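Local coordinates for protein enoyl-CoA hydratase (Thermus thermophilus, PDB 1WZ8) that probably hydrates the double bond of 2-enoyl-CoA thioesters to 3-hydroxyacyl-CoA, as a hexameric member of the crotonase (enoyl-CoA hydratase/isomerase) family, at residues Gly74-Met79 with Leu241-Lys246; Asp95-Pro100 with Ala152-Pro157; Ile24-Glu29 with Pro36-Gly41; Arg105-Ala110 with His216-Leu221. All coordinates share one frame; numbering follows the deposited sequence.

How the interactions relate
Interactions 1, 2 and 4 are buried, whereas interaction 3 (24-29 with 36-41) is partly open at the end of a strand. Interaction 2 is the most central and purely aliphatic; interaction 1, about 21 Å away between centres, adds an aromatic ring and a sulfur. Interactions 3 and 4 both pair a helix with the six-stranded sheet, but a leucine does the work in the first and a lysine in the second, which alone has a hydrogen bond between its segments. Leu75 of interaction 1 and Leu96 of interaction 2 both pack on His39 of interaction 3. Interactions 2 and 4 are tied by a probable hydrogen bond from Lys218 NZ to Pro100 O.

Interaction 1. Residues Gly74-Met79 with Leu241-Lys246; sequences GLIEEM and LGFSGK
The Phe243 ring has the carbonyl of Ile76 at its edge, near the ring plane, with Ile76 O 3.9 Å from Phe243 CE2, and takes Met79 at a slant between face and edge. The second approach is a Met-aromatic contact: Met79 SD stands 4.6 Å from the centroid of the Phe243 ring, 52° off its normal. Closer still is the methyl, with Met79 CE 3.4 Å from Phe243 CZ. Met79 leaves the backbone with CG anti to its carbonyl carbon, runs straight through chi2 and then bends at chi3 (66°), which brings CE, like SD, to the CE2-CZ side of the ring, still at a slant. The ring thus rests on one turn of helix 73-81, reaching it from the short connection between helices 229-241 and 246-256, where Gly245 N-caps the second of these. Phe243 also meets the ring of Phe240 and touches Leu248, and a bound 2-methyl-2,4-pentanediol, probably from the crystallisation liquor, lies about 4 Å from its side chain. Met79 is backed by Leu86 and Val89 of helix 83-102. Beside the carbonyl oxygen at the ring edge, the branch methyl Ile76 CG2 completes the contact, 4.0 Å from Phe243 CE2.

Interaction 2. Residues Asp95-Pro100 with Ala152-Pro157; sequences DLVLGP and AVLLWP
Val97 and Leu154 meet through one methyl each, and all that passes between the two segments is aliphatic. Val97 CG1 lies 3.5 Å from Leu154 CD2, a close approach for two methyls, while the two side chains run past each other in opposite directions. Both extend away from their own backbone nitrogens: Val97 CG1 is anti to N (chi1 174°), and Leu154 CG likewise (179°), which carries Val97 CG1 and the Leu154 fork toward each other; chi2 of Leu154 (72°) then sets which methyl, CD2, makes the touch. Leu98 adds a looser touch, its CD2 4.5 Å from the same Leu154 CD2, and the Leu155 side chain borders the contact just beyond touching distance.

Polar bonding stays within each segment or goes to other parts of the protein. Gly99 N bonds to Asp95 O at 2.7 Å, but the next residue, Pro100, has no N-H to give, and the helix is kinked there. In the other segment Trp156 N reaches back to Ala152 O at 3.0 Å. The indole is held through NE1 by His151 NE2, and Val153 O accepts a hydrogen bond from Trp224 NE1 of a neighbouring subunit.

In the crotonase fold of this chain the contact joins the later part of helix 83-102 to the short helix 152-155, close to the chain's centre. Helix 229-241 lies against both, through Leu229 on Leu98 and Leu154; helix 118-125 also touches both segments, with Ala118 on Leu96 and Leu124 on Leu155, while helix 36-49 packs on the 95-100 side, through His39 and Leu42 on Leu96.

Interaction 3. Residues Ile24-Glu29 with Pro36-Gly41; sequences ITFRGE and PALHRG
Leu38, on the first turns of helix 36-49, packs against Phe26, Arg27 and Gly28 where strand 21-26 runs out into a loop, inside the beta-alpha-beta unit made by strand 21-26, helix 36-49 and the parallel strand 57-62. Its CB already heads for the strand end. From there CG continues anti to the backbone N (chi1 -177°), and the fork at CG splits the contact in two. The CD1 branch comes alongside the base of Phe26, 4.1 Å from Phe26 CB, and stays within 4.2 Å of Arg27 O. The CD2 branch lies obliquely to the Phe26 ring and presses on the backbone beyond it, 3.5 Å from Arg27 O. The Phe26 ring is swung between its own N and carbonyl carbon (chi1 56°) and meets Phe67 edge-to-face.

On the outward side the contact gives way to polar chemistry. The Arg27 side chain sets off away from the helix, and its NE makes a salt bridge with Glu63. Gly28 N is hydrogen-bonded to Asn32 OD1 in the loop leading to the helix, which probably helps hold the backbone that Leu38 leans on. With no CB on Gly28 to crowd it, the leucine methyl settles on the main chain itself, with Leu38 CD2 3.6 Å from Gly28 CA.

Interaction 4. Residues Arg105-Ala110 with His216-Leu221; sequences RPVVAA and HTKHAL
Lys218 and Arg105 make the firm part of this contact: Lys218 NZ donates a 2.9 Å hydrogen bond to Arg105 O. The ammonium group does not sit on a lone pair; it comes from above the carbonyl plane, 40° out of it, with an angle of 138° at the oxygen. A fully stretched chain puts it there, since every torsion of Lys218 from chi1 (164°) to chi4 is near anti, and the methylenes pass by on the way, Lys218 CD being 3.9 Å from Arg105 O. The charge is buried but well served: Pro100 O, its strongest partner, accepts another hydrogen bond, Asp127 OD2 forms a salt bridge, and Phe103 O adds a weak hydrogen bond. Asp127 OD2 also takes the N-H of Val107, so one carboxylate oxygen is shared by the lysine and the first residue of the strand.

That strand, 107-111, is an inner one of the six-stranded sheet of the crotonase fold, and the lysine reaches its entrance from helix 211-226. Other residues of the helix face neighbouring subunits, with Thr217 OG1 hydrogen-bonded to Ala148 N of one of them.

Around the grip the packing is slacker. Val107 CG2 is 3.9 Å from Lys218 NZ, and Pro106 CA only approaches the same nitrogen to 4.4 Å. The Arg105 side chain leaves in the other direction, partly exposed, touching Val55, Lys211 and His215.

Interaction 1. Residues Gly74-Met79 with Leu241-Lys246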
loop_
_atom_site.group_PDB
_atom_site.type_symbol
_atom_site.label_atom_id
_atom_site.label_comp_id
_atom_site.label_asym_id
_atom_site.label_seq_id
_atom_site.Cartn_x
_atom_site.Cartn_y
_atom_site.Cartn_z
ATOM N N GLY A 74 34.502 0.339 -16.542
ATOM C CA GLY A 74 34.346 1.540 -17.343
ATOM C C GLY A 74 33.044 2.257 -17.043
ATOM O O GLY A 74 33.017 3.476 -16.875
ATOM N N LEU A 75 31.963 1.492 -16.974
ATOM C CA LEU A 75 30.650 2.052 -16.689
ATOM C C LEU A 75 30.612 2.693 -15.305
ATOM O O LEU A 75 30.102 3.803 -15.137
ATOM C CB LEU A 75 29.588 0.958 -16.786
ATOM C CG LEU A 75 28.154 1.337 -16.413
ATOM C CD1 LEU A 75 27.728 2.603 -17.149
ATOM C CD2 LEU A 75 27.240 0.179 -16.756
ATOM N N ILE A 76 31.158 1.993 -14.316
ATOM C CA ILE A 76 31.182 2.505 -12.951
ATOM C C ILE A 76 31.990 3.799 -12.872
ATOM O O ILE A 76 31.597 4.749 -12.189
ATOM C CB ILE A 76 31.780 1.458 -11.981
ATOM C CG1 ILE A 76 30.880 0.219 -11.950
ATOM C CG2 ILE A 76 31.914 2.048 -10.581
ATOM C CD1 ILE A 76 31.406 -0.911 -11.091
ATOM N N GLU A 77 33.117 3.838 -13.576
ATOM C CA GLU A 77 33.964 5.025 -13.572
ATOM C C GLU A 77 33.262 6.202 -14.239
ATOM O O GLU A 77 33.402 7.343 -13.798
ATOM C CB GLU A 77 35.292 4.741 -14.278
ATOM C CG GLU A 77 36.215 3.803 -13.512
ATOM C CD GLU A 77 36.738 4.407 -12.216
ATOM O OE1 GLU A 77 36.332 5.537 -11.865
ATOM O OE2 GLU A 77 37.560 3.746 -11.546
ATOM N N GLU A 78 32.511 5.923 -15.302
ATOM C CA GLU A 78 31.784 6.970 -16.008
ATOM C C GLU A 78 30.760 7.618 -15.079
ATOM O O GLU A 78 30.623 8.843 -15.037
ATOM C CB GLU A 78 31.056 6.398 -17.226
ATOM C CG GLU A 78 30.142 7.416 -17.890
ATOM C CD GLU A 78 29.279 6.824 -18.983
ATOM O OE1 GLU A 78 28.681 5.751 -18.764
ATOM O OE2 GLU A 78 29.183 7.447 -20.059
ATOM N N MET A 79 30.036 6.776 -14.349
ATOM C CA MET A 79 29.024 7.236 -13.403
ATOM C C MET A 79 29.668 8.118 -12.336
ATOM O O MET A 79 29.160 9.183 -12.000
ATOM C CB MET A 79 28.366 6.032 -12.723
ATOM C CG MET A 79 27.647 5.083 -13.661
ATOM S SD MET A 79 27.163 3.550 -12.827
ATOM C CE MET A 79 25.959 4.157 -11.661
ATOM N N LEU A 241 23.648 7.745 -4.502
ATOM C CA LEU A 241 24.157 8.808 -3.648
ATOM C C LEU A 241 25.514 8.349 -3.118
ATOM O O LEU A 241 26.383 9.161 -2.806
ATOM C CB LEU A 241 23.205 9.078 -2.485
ATOM C CG LEU A 241 22.078 10.061 -2.796
ATOM C CD1 LEU A 241 21.018 10.005 -1.698
ATOM C CD2 LEU A 241 22.665 11.470 -2.921
ATOM N N GLY A 242 25.691 7.034 -3.037
ATOM C CA GLY A 242 26.940 6.485 -2.542
ATOM C C GLY A 242 28.099 6.580 -3.522
ATOM O O GLY A 242 29.252 6.352 -3.146
ATOM N N PHE A 243 27.811 6.919 -4.774
ATOM C CA PHE A 243 28.870 7.022 -5.774
ATOM C C PHE A 243 29.844 8.168 -5.524
ATOM O O PHE A 243 30.940 8.191 -6.085
ATOM C CB PHE A 243 28.272 7.120 -7.181
ATOM C CG PHE A 243 28.104 5.783 -7.850
ATOM C CD1 PHE A 243 27.267 4.816 -7.299
ATOM C CD2 PHE A 243 28.824 5.471 -9.001
ATOM C CE1 PHE A 243 27.151 3.557 -7.878
ATOM C CE2 PHE A 243 28.715 4.212 -9.590
ATOM C CZ PHE A 243 27.878 3.253 -9.026
ATOM N N SER A 244 29.452 9.110 -4.674
ATOM C CA SER A 244 30.318 10.238 -4.347
ATOM C C SER A 244 30.953 10.038 -2.970
ATOM O O SER A 244 31.593 10.942 -2.429
ATOM C CB SER A 244 29.518 11.542 -4.370
ATOM O OG SER A 244 28.414 11.482 -3.486
ATOM N N GLY A 245 30.775 8.844 -2.413
ATOM C CA GLY A 245 31.324 8.544 -1.102
ATOM C C GLY A 245 32.665 7.838 -1.150
ATOM O O GLY A 245 33.051 7.284 -2.178
ATOM N N LYS A 246 33.380 7.858 -0.030
ATOM C CA LYS A 246 34.687 7.219 0.042
ATOM C C LYS A 246 34.602 5.695 0.070
ATOM O O LYS A 246 35.593 5.007 -0.184
ATOM C CB LYS A 246 35.454 7.729 1.268
ATOM C CG LYS A 246 35.720 9.226 1.221
ATOM C CD LYS A 246 36.789 9.660 2.213
ATOM C CE LYS A 246 36.354 9.455 3.653
ATOM N NZ LYS A 246 37.371 9.997 4.601
#

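Interaction 2. Residues Asp95-Pro100 with Ala152-Pro157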
loop_
_atom_site.group_PDB
_atom_site.type_symbol
_atom_site.label_atom_id
_atom_site.label_comp_id
_atom_site.label_asym_id
_atom_site.label_seq_id
_atom_site.Cartn_x
_atom_site.Cartn_y
_atom_site.Cartn_z
ATOM N N ASP A 95 15.084 0.911 -15.719
ATOM C CA ASP A 95 14.470 0.244 -16.864
ATOM C C ASP A 95 14.983 -1.171 -17.115
ATOM O O ASP A 95 14.291 -1.985 -17.721
ATOM C CB ASP A 95 14.643 1.085 -18.136
ATOM C CG ASP A 95 13.766 2.327 -18.139
ATOM O OD1 ASP A 95 12.628 2.250 -17.642
ATOM O OD2 ASP A 95 14.206 3.375 -18.644
ATOM N N LEU A 96 16.193 -1.465 -16.654
ATOM C CA LEU A 96 16.758 -2.794 -16.844
ATOM C C LEU A 96 15.882 -3.808 -16.118
ATOM O O LEU A 96 15.805 -4.966 -16.516
ATOM C CB LEU A 96 18.186 -2.856 -16.292
ATOM C CG LEU A 96 18.955 -4.158 -16.550
ATOM C CD1 LEU A 96 19.136 -4.372 -18.050
ATOM C CD2 LEU A 96 20.312 -4.089 -15.870
ATOM N N VAL A 97 15.221 -3.359 -15.055
ATOM C CA VAL A 97 14.342 -4.220 -14.270
ATOM C C VAL A 97 12.877 -4.087 -14.701
ATOM O O VAL A 97 12.183 -5.087 -14.904
ATOM C CB VAL A 97 14.472 -3.898 -12.757
ATOM C CG1 VAL A 97 13.447 -4.690 -11.952
ATOM C CG2 VAL A 97 15.878 -4.232 -12.283
ATOM N N LEU A 98 12.409 -2.854 -14.858
ATOM C CA LEU A 98 11.023 -2.625 -15.255
ATOM C C LEU A 98 10.759 -3.006 -16.702
ATOM O O LEU A 98 9.643 -3.386 -17.057
ATOM C CB LEU A 98 10.647 -1.159 -15.029
ATOM C CG LEU A 98 10.756 -0.673 -13.582
ATOM C CD1 LEU A 98 10.258 0.766 -13.493
ATOM C CD2 LEU A 98 9.934 -1.580 -12.672
ATOM N N GLY A 99 11.789 -2.906 -17.540
ATOM C CA GLY A 99 11.631 -3.253 -18.939
ATOM C C GLY A 99 11.047 -4.643 -19.082
ATOM O O GLY A 99 9.994 -4.822 -19.693
ATOM N N PRO A 100 11.721 -5.659 -18.531
ATOM C CA PRO A 100 11.228 -7.035 -18.615
ATOM C C PRO A 100 9.878 -7.189 -17.903
ATOM O O PRO A 100 8.974 -7.862 -18.405
ATOM C CB PRO A 100 12.332 -7.834 -17.933
ATOM C CG PRO A 100 13.560 -7.018 -18.205
ATOM C CD PRO A 100 13.078 -5.621 -17.955
ATOM N N ALA A 152 17.646 -5.740 -6.056
ATOM C CA ALA A 152 17.419 -6.479 -4.824
ATOM C C ALA A 152 16.244 -6.052 -3.966
ATOM O O ALA A 152 15.469 -6.889 -3.517
ATOM C CB ALA A 152 18.687 -6.485 -3.985
ATOM N N VAL A 153 16.105 -4.758 -3.724
ATOM C CA VAL A 153 15.014 -4.315 -2.880
ATOM C C VAL A 153 13.650 -4.483 -3.542
ATOM O O VAL A 153 12.640 -4.563 -2.852
ATOM C CB VAL A 153 15.247 -2.868 -2.411
ATOM C CG1 VAL A 153 14.076 -2.380 -1.567
ATOM C CG2 VAL A 153 16.529 -2.822 -1.582
ATOM N N LEU A 154 13.614 -4.563 -4.870
ATOM C CA LEU A 154 12.333 -4.762 -5.551
ATOM C C LEU A 154 11.962 -6.243 -5.624
ATOM O O LEU A 154 10.817 -6.635 -5.362
ATOM C CB LEU A 154 12.379 -4.219 -6.985
ATOM C CG LEU A 154 11.071 -4.405 -7.770
ATOM C CD1 LEU A 154 10.028 -3.448 -7.216
ATOM C CD2 LEU A 154 11.284 -4.146 -9.255
ATOM N N LEU A 155 12.949 -7.063 -5.964
ATOM C CA LEU A 155 12.728 -8.485 -6.172
ATOM C C LEU A 155 12.945 -9.504 -5.054
ATOM O O LEU A 155 12.093 -10.369 -4.847
ATOM C CB LEU A 155 13.542 -8.924 -7.400
ATOM C CG LEU A 155 13.445 -8.034 -8.653
ATOM C CD1 LEU A 155 14.363 -8.569 -9.750
ATOM C CD2 LEU A 155 12.005 -7.979 -9.141
ATOM N N TRP A 156 14.060 -9.420 -4.328
ATOM C CA TRP A 156 14.354 -10.427 -3.301
ATOM C C TRP A 156 13.341 -10.752 -2.198
ATOM O O TRP A 156 13.089 -11.927 -1.925
ATOM C CB TRP A 156 15.713 -10.139 -2.648
ATOM C CG TRP A 156 16.882 -10.479 -3.529
ATOM C CD1 TRP A 156 17.151 -9.969 -4.770
ATOM C CD2 TRP A 156 17.951 -11.386 -3.227
ATOM N NE1 TRP A 156 18.322 -10.504 -5.255
ATOM C CE2 TRP A 156 18.833 -11.374 -4.330
ATOM C CE3 TRP A 156 18.247 -12.207 -2.132
ATOM C CZ2 TRP A 156 19.996 -12.154 -4.368
ATOM C CZ3 TRP A 156 19.405 -12.984 -2.172
ATOM C CH2 TRP A 156 20.262 -12.948 -3.285
ATOM N N PRO A 157 12.749 -9.740 -1.549
ATOM C CA PRO A 157 11.790 -10.090 -0.494
ATOM C C PRO A 157 10.673 -11.032 -0.930
ATOM O O PRO A 157 10.312 -11.954 -0.191
ATOM C CB PRO A 157 11.259 -8.730 -0.045
ATOM C CG PRO A 157 12.454 -7.833 -0.249
ATOM C CD PRO A 157 12.945 -8.280 -1.615
#

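Interaction 3. Residues Ile24-Glu29 with Pro36-Gly41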
loop_
_atom_site.group_PDB
_atom_site.type_symbol
_atom_site.label_atom_id
_atom_site.label_comp_id
_atom_site.label_asym_id
_atom_site.label_seq_id
_atom_site.Cartn_x
_atom_site.Cartn_y
_atom_site.Cartn_z
ATOM N N ILE A 24 17.409 -13.152 -27.481
ATOM C CA ILE A 24 18.300 -12.002 -27.453
ATOM C C ILE A 24 19.596 -12.421 -26.770
ATOM O O ILE A 24 19.601 -12.745 -25.582
ATOM C CB ILE A 24 17.691 -10.823 -26.665
ATOM C CG1 ILE A 24 16.348 -10.415 -27.279
ATOM C CG2 ILE A 24 18.653 -9.637 -26.683
ATOM C CD1 ILE A 24 15.708 -9.211 -26.596
ATOM N N THR A 25 20.685 -12.432 -27.535
ATOM C CA THR A 25 21.997 -12.796 -27.019
ATOM C C THR A 25 22.803 -11.513 -26.865
ATOM O O THR A 25 22.933 -10.743 -27.815
ATOM C CB THR A 25 22.754 -13.740 -27.995
ATOM O OG1 THR A 25 22.018 -14.960 -28.157
ATOM C CG2 THR A 25 24.136 -14.067 -27.453
ATOM N N PHE A 26 23.339 -11.271 -25.676
ATOM C CA PHE A 26 24.116 -10.060 -25.467
ATOM C C PHE A 26 25.585 -10.378 -25.266
ATOM O O PHE A 26 25.946 -11.411 -24.695
ATOM C CB PHE A 26 23.554 -9.253 -24.291
ATOM C CG PHE A 26 23.477 -10.018 -23.002
ATOM C CD1 PHE A 26 24.566 -10.069 -22.142
ATOM C CD2 PHE A 26 22.301 -10.665 -22.634
ATOM C CE1 PHE A 26 24.485 -10.751 -20.927
ATOM C CE2 PHE A 26 22.208 -11.349 -21.427
ATOM C CZ PHE A 26 23.299 -11.392 -20.571
ATOM N N ARG A 27 26.429 -9.478 -25.754
ATOM C CA ARG A 27 27.870 -9.651 -25.680
ATOM C C ARG A 27 28.523 -8.444 -25.021
ATOM O O ARG A 27 28.390 -7.323 -25.505
ATOM C CB ARG A 27 28.411 -9.831 -27.100
ATOM C CG ARG A 27 29.862 -10.254 -27.218
ATOM C CD ARG A 27 30.226 -10.375 -28.694
ATOM N NE ARG A 27 31.493 -11.068 -28.911
ATOM C CZ ARG A 27 32.671 -10.628 -28.486
ATOM N NH1 ARG A 27 32.752 -9.487 -27.814
ATOM N NH2 ARG A 27 33.771 -11.326 -28.735
ATOM N N GLY A 28 29.217 -8.677 -23.912
ATOM C CA GLY A 28 29.899 -7.597 -23.217
ATOM C C GLY A 28 31.394 -7.861 -23.225
ATOM O O GLY A 28 31.917 -8.409 -24.194
ATOM N N GLU A 29 32.085 -7.466 -22.160
ATOM C CA GLU A 29 33.522 -7.702 -22.056
ATOM C C GLU A 29 33.667 -9.093 -21.438
ATOM O O GLU A 29 32.802 -9.946 -21.639
ATOM C CB GLU A 29 34.172 -6.637 -21.166
ATOM C CG GLU A 29 33.847 -5.212 -21.598
ATOM C CD GLU A 29 34.494 -4.156 -20.719
ATOM O OE1 GLU A 29 34.780 -4.446 -19.537
ATOM O OE2 GLU A 29 34.698 -3.025 -21.208
ATOM N N PRO A 36 29.046 0.853 -20.943
ATOM C CA PRO A 36 27.930 1.803 -20.986
ATOM C C PRO A 36 26.893 1.515 -22.077
ATOM O O PRO A 36 25.689 1.496 -21.813
ATOM C CB PRO A 36 28.633 3.142 -21.201
ATOM C CG PRO A 36 29.899 2.969 -20.438
ATOM C CD PRO A 36 30.333 1.559 -20.808
ATOM N N ALA A 37 27.362 1.280 -23.300
ATOM C CA ALA A 37 26.463 1.021 -24.421
ATOM C C ALA A 37 25.579 -0.206 -24.245
ATOM O O ALA A 37 24.394 -0.173 -24.588
ATOM C CB ALA A 37 27.263 0.902 -25.715
ATOM N N LEU A 38 26.147 -1.288 -23.721
ATOM C CA LEU A 38 25.380 -2.513 -23.530
ATOM C C LEU A 38 24.346 -2.363 -22.422
ATOM O O LEU A 38 23.215 -2.828 -22.553
ATOM C CB LEU A 38 26.306 -3.689 -23.215
ATOM C CG LEU A 38 25.596 -5.041 -23.071
ATOM C CD1 LEU A 38 24.868 -5.394 -24.364
ATOM C CD2 LEU A 38 26.611 -6.108 -22.726
ATOM N N HIS A 39 24.728 -1.715 -21.332
ATOM C CA HIS A 39 23.793 -1.511 -20.234
ATOM C C HIS A 39 22.573 -0.731 -20.725
ATOM O O HIS A 39 21.431 -1.103 -20.448
ATOM C CB HIS A 39 24.483 -0.771 -19.085
ATOM C CG HIS A 39 23.608 -0.572 -17.888
ATOM N ND1 HIS A 39 22.912 0.596 -17.663
ATOM C CD2 HIS A 39 23.296 -1.402 -16.866
ATOM C CE1 HIS A 39 22.208 0.477 -16.551
ATOM N NE2 HIS A 39 22.423 -0.726 -16.047
ATOM N N ARG A 40 22.811 0.348 -21.463
ATOM C CA ARG A 40 21.710 1.142 -21.984
ATOM C C ARG A 40 20.888 0.346 -22.997
ATOM O O ARG A 40 19.661 0.461 -23.041
ATOM C CB ARG A 40 22.232 2.422 -22.633
ATOM C CG ARG A 40 21.152 3.179 -23.390
ATOM C CD ARG A 40 21.536 4.622 -23.643
ATOM N NE ARG A 40 22.899 4.707 -24.161
ATOM C CZ ARG A 40 23.963 4.960 -23.407
ATOM N NH1 ARG A 40 23.807 5.134 -22.098
ATOM N NH2 ARG A 40 25.165 5.074 -23.964
ATOM N N GLY A 41 21.571 -0.461 -23.805
ATOM C CA GLY A 41 20.890 -1.273 -24.797
ATOM C C GLY A 41 19.951 -2.283 -24.166
ATOM O O GLY A 41 18.805 -2.424 -24.590
#

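Interaction 4. Residues Arg105-Ala110 with His216-Leu221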
loop_
_atom_site.group_PDB
_atom_site.type_symbol
_atom_site.label_atom_id
_atom_site.label_comp_id
_atom_site.label_asym_id
_atom_site.label_seq_id
_atom_site.Cartn_x
_atom_site.Cartn_y
_atom_site.Cartn_z
ATOM N N ARG A 105 5.070 -9.998 -23.120
ATOM C CA ARG A 105 5.317 -11.430 -23.268
ATOM C C ARG A 105 6.238 -11.988 -22.185
ATOM O O ARG A 105 7.046 -11.263 -21.601
ATOM C CB ARG A 105 5.932 -11.724 -24.643
ATOM C CG ARG A 105 5.291 -10.966 -25.786
ATOM C CD ARG A 105 3.787 -11.161 -25.794
ATOM N NE ARG A 105 3.123 -10.160 -26.620
ATOM C CZ ARG A 105 1.811 -9.950 -26.620
ATOM N NH1 ARG A 105 1.025 -10.676 -25.834
ATOM N NH2 ARG A 105 1.289 -9.004 -27.388
ATOM N N PRO A 106 6.112 -13.290 -21.893
ATOM C CA PRO A 106 6.950 -13.930 -20.877
ATOM C C PRO A 106 8.411 -13.859 -21.297
ATOM O O PRO A 106 8.729 -14.001 -22.478
ATOM C CB PRO A 106 6.435 -15.368 -20.856
ATOM C CG PRO A 106 4.981 -15.201 -21.213
ATOM C CD PRO A 106 5.054 -14.207 -22.353
ATOM N N VAL A 107 9.286 -13.633 -20.323
ATOM C CA VAL A 107 10.720 -13.537 -20.568
ATOM C C VAL A 107 11.424 -14.628 -19.776
ATOM O O VAL A 107 11.187 -14.788 -18.582
ATOM C CB VAL A 107 11.266 -12.155 -20.126
ATOM C CG1 VAL A 107 12.782 -12.093 -20.330
ATOM C CG2 VAL A 107 10.573 -11.051 -20.907
ATOM N N VAL A 108 12.284 -15.381 -20.453
ATOM C CA VAL A 108 13.029 -16.461 -19.831
ATOM C C VAL A 108 14.515 -16.129 -19.907
ATOM O O VAL A 108 14.985 -15.619 -20.921
ATOM C CB VAL A 108 12.803 -17.800 -20.576
ATOM C CG1 VAL A 108 13.619 -18.910 -19.917
ATOM C CG2 VAL A 108 11.319 -18.151 -20.587
ATOM N N ALA A 109 15.245 -16.410 -18.836
ATOM C CA ALA A 109 16.678 -16.150 -18.820
ATOM C C ALA A 109 17.461 -17.446 -18.657
ATOM O O ALA A 109 17.189 -18.237 -17.756
ATOM C CB ALA A 109 17.026 -15.187 -17.691
ATOM N N ALA A 110 18.425 -17.670 -19.548
ATOM C CA ALA A 110 19.275 -18.858 -19.475
ATOM C C ALA A 110 20.514 -18.358 -18.745
ATOM O O ALA A 110 21.465 -17.885 -19.365
ATOM C CB ALA A 110 19.635 -19.344 -20.876
ATOM N N HIS A 216 -1.952 -11.240 -19.619
ATOM C CA HIS A 216 -2.765 -10.810 -18.488
ATOM C C HIS A 216 -2.339 -11.403 -17.149
ATOM O O HIS A 216 -2.382 -10.717 -16.125
ATOM C CB HIS A 216 -4.236 -11.114 -18.772
ATOM C CG HIS A 216 -4.801 -10.288 -19.885
ATOM N ND1 HIS A 216 -6.096 -10.422 -20.334
ATOM C CD2 HIS A 216 -4.247 -9.298 -20.624
ATOM C CE1 HIS A 216 -6.317 -9.548 -21.300
ATOM N NE2 HIS A 216 -5.212 -8.853 -21.496
ATOM N N THR A 217 -1.921 -12.666 -17.149
ATOM C CA THR A 217 -1.489 -13.304 -15.911
ATOM C C THR A 217 -0.176 -12.681 -15.442
ATOM O O THR A 217 -0.005 -12.391 -14.254
ATOM C CB THR A 217 -1.305 -14.832 -16.096
ATOM O OG1 THR A 217 -2.543 -15.411 -16.528
ATOM C CG2 THR A 217 -0.897 -15.484 -14.787
ATOM N N LYS A 218 0.755 -12.486 -16.374
ATOM C CA LYS A 218 2.035 -11.880 -16.039
ATOM C C LYS A 218 1.799 -10.475 -15.510
ATOM O O LYS A 218 2.341 -10.090 -14.477
ATOM C CB LYS A 218 2.958 -11.804 -17.264
ATOM C CG LYS A 218 4.141 -10.853 -17.071
ATOM C CD LYS A 218 5.120 -10.891 -18.231
ATOM C CE LYS A 218 6.234 -9.868 -18.025
ATOM N NZ LYS A 218 7.332 -10.014 -19.006
ATOM N N HIS A 219 0.977 -9.718 -16.225
ATOM C CA HIS A 219 0.681 -8.345 -15.839
ATOM C C HIS A 219 0.095 -8.251 -14.437
ATOM O O HIS A 219 0.533 -7.438 -13.630
ATOM C CB HIS A 219 -0.292 -7.714 -16.837
ATOM C CG HIS A 219 -0.614 -6.284 -16.532
ATOM N ND1 HIS A 219 0.294 -5.264 -16.713
ATOM C CD2 HIS A 219 -1.732 -5.709 -16.034
ATOM C CE1 HIS A 219 -0.252 -4.121 -16.339
ATOM N NE2 HIS A 219 -1.481 -4.364 -15.923
ATOM N N ALA A 220 -0.905 -9.081 -14.157
ATOM C CA ALA A 220 -1.553 -9.073 -12.854
ATOM C C ALA A 220 -0.587 -9.463 -11.739
ATOM O O ALA A 220 -0.576 -8.838 -10.679
ATOM C CB ALA A 220 -2.758 -10.009 -12.863
ATOM N N LEU A 221 0.220 -10.497 -11.964
ATOM C CA LEU A 221 1.184 -10.907 -10.948
ATOM C C LEU A 221 2.213 -9.810 -10.700
ATOM O O LEU A 221 2.584 -9.547 -9.553
ATOM C CB LEU A 221 1.914 -12.190 -11.369
ATOM C CG LEU A 221 1.177 -13.532 -11.295
ATOM C CD1 LEU A 221 2.033 -14.600 -11.961
ATOM C CD2 LEU A 221 0.900 -13.912 -9.844
#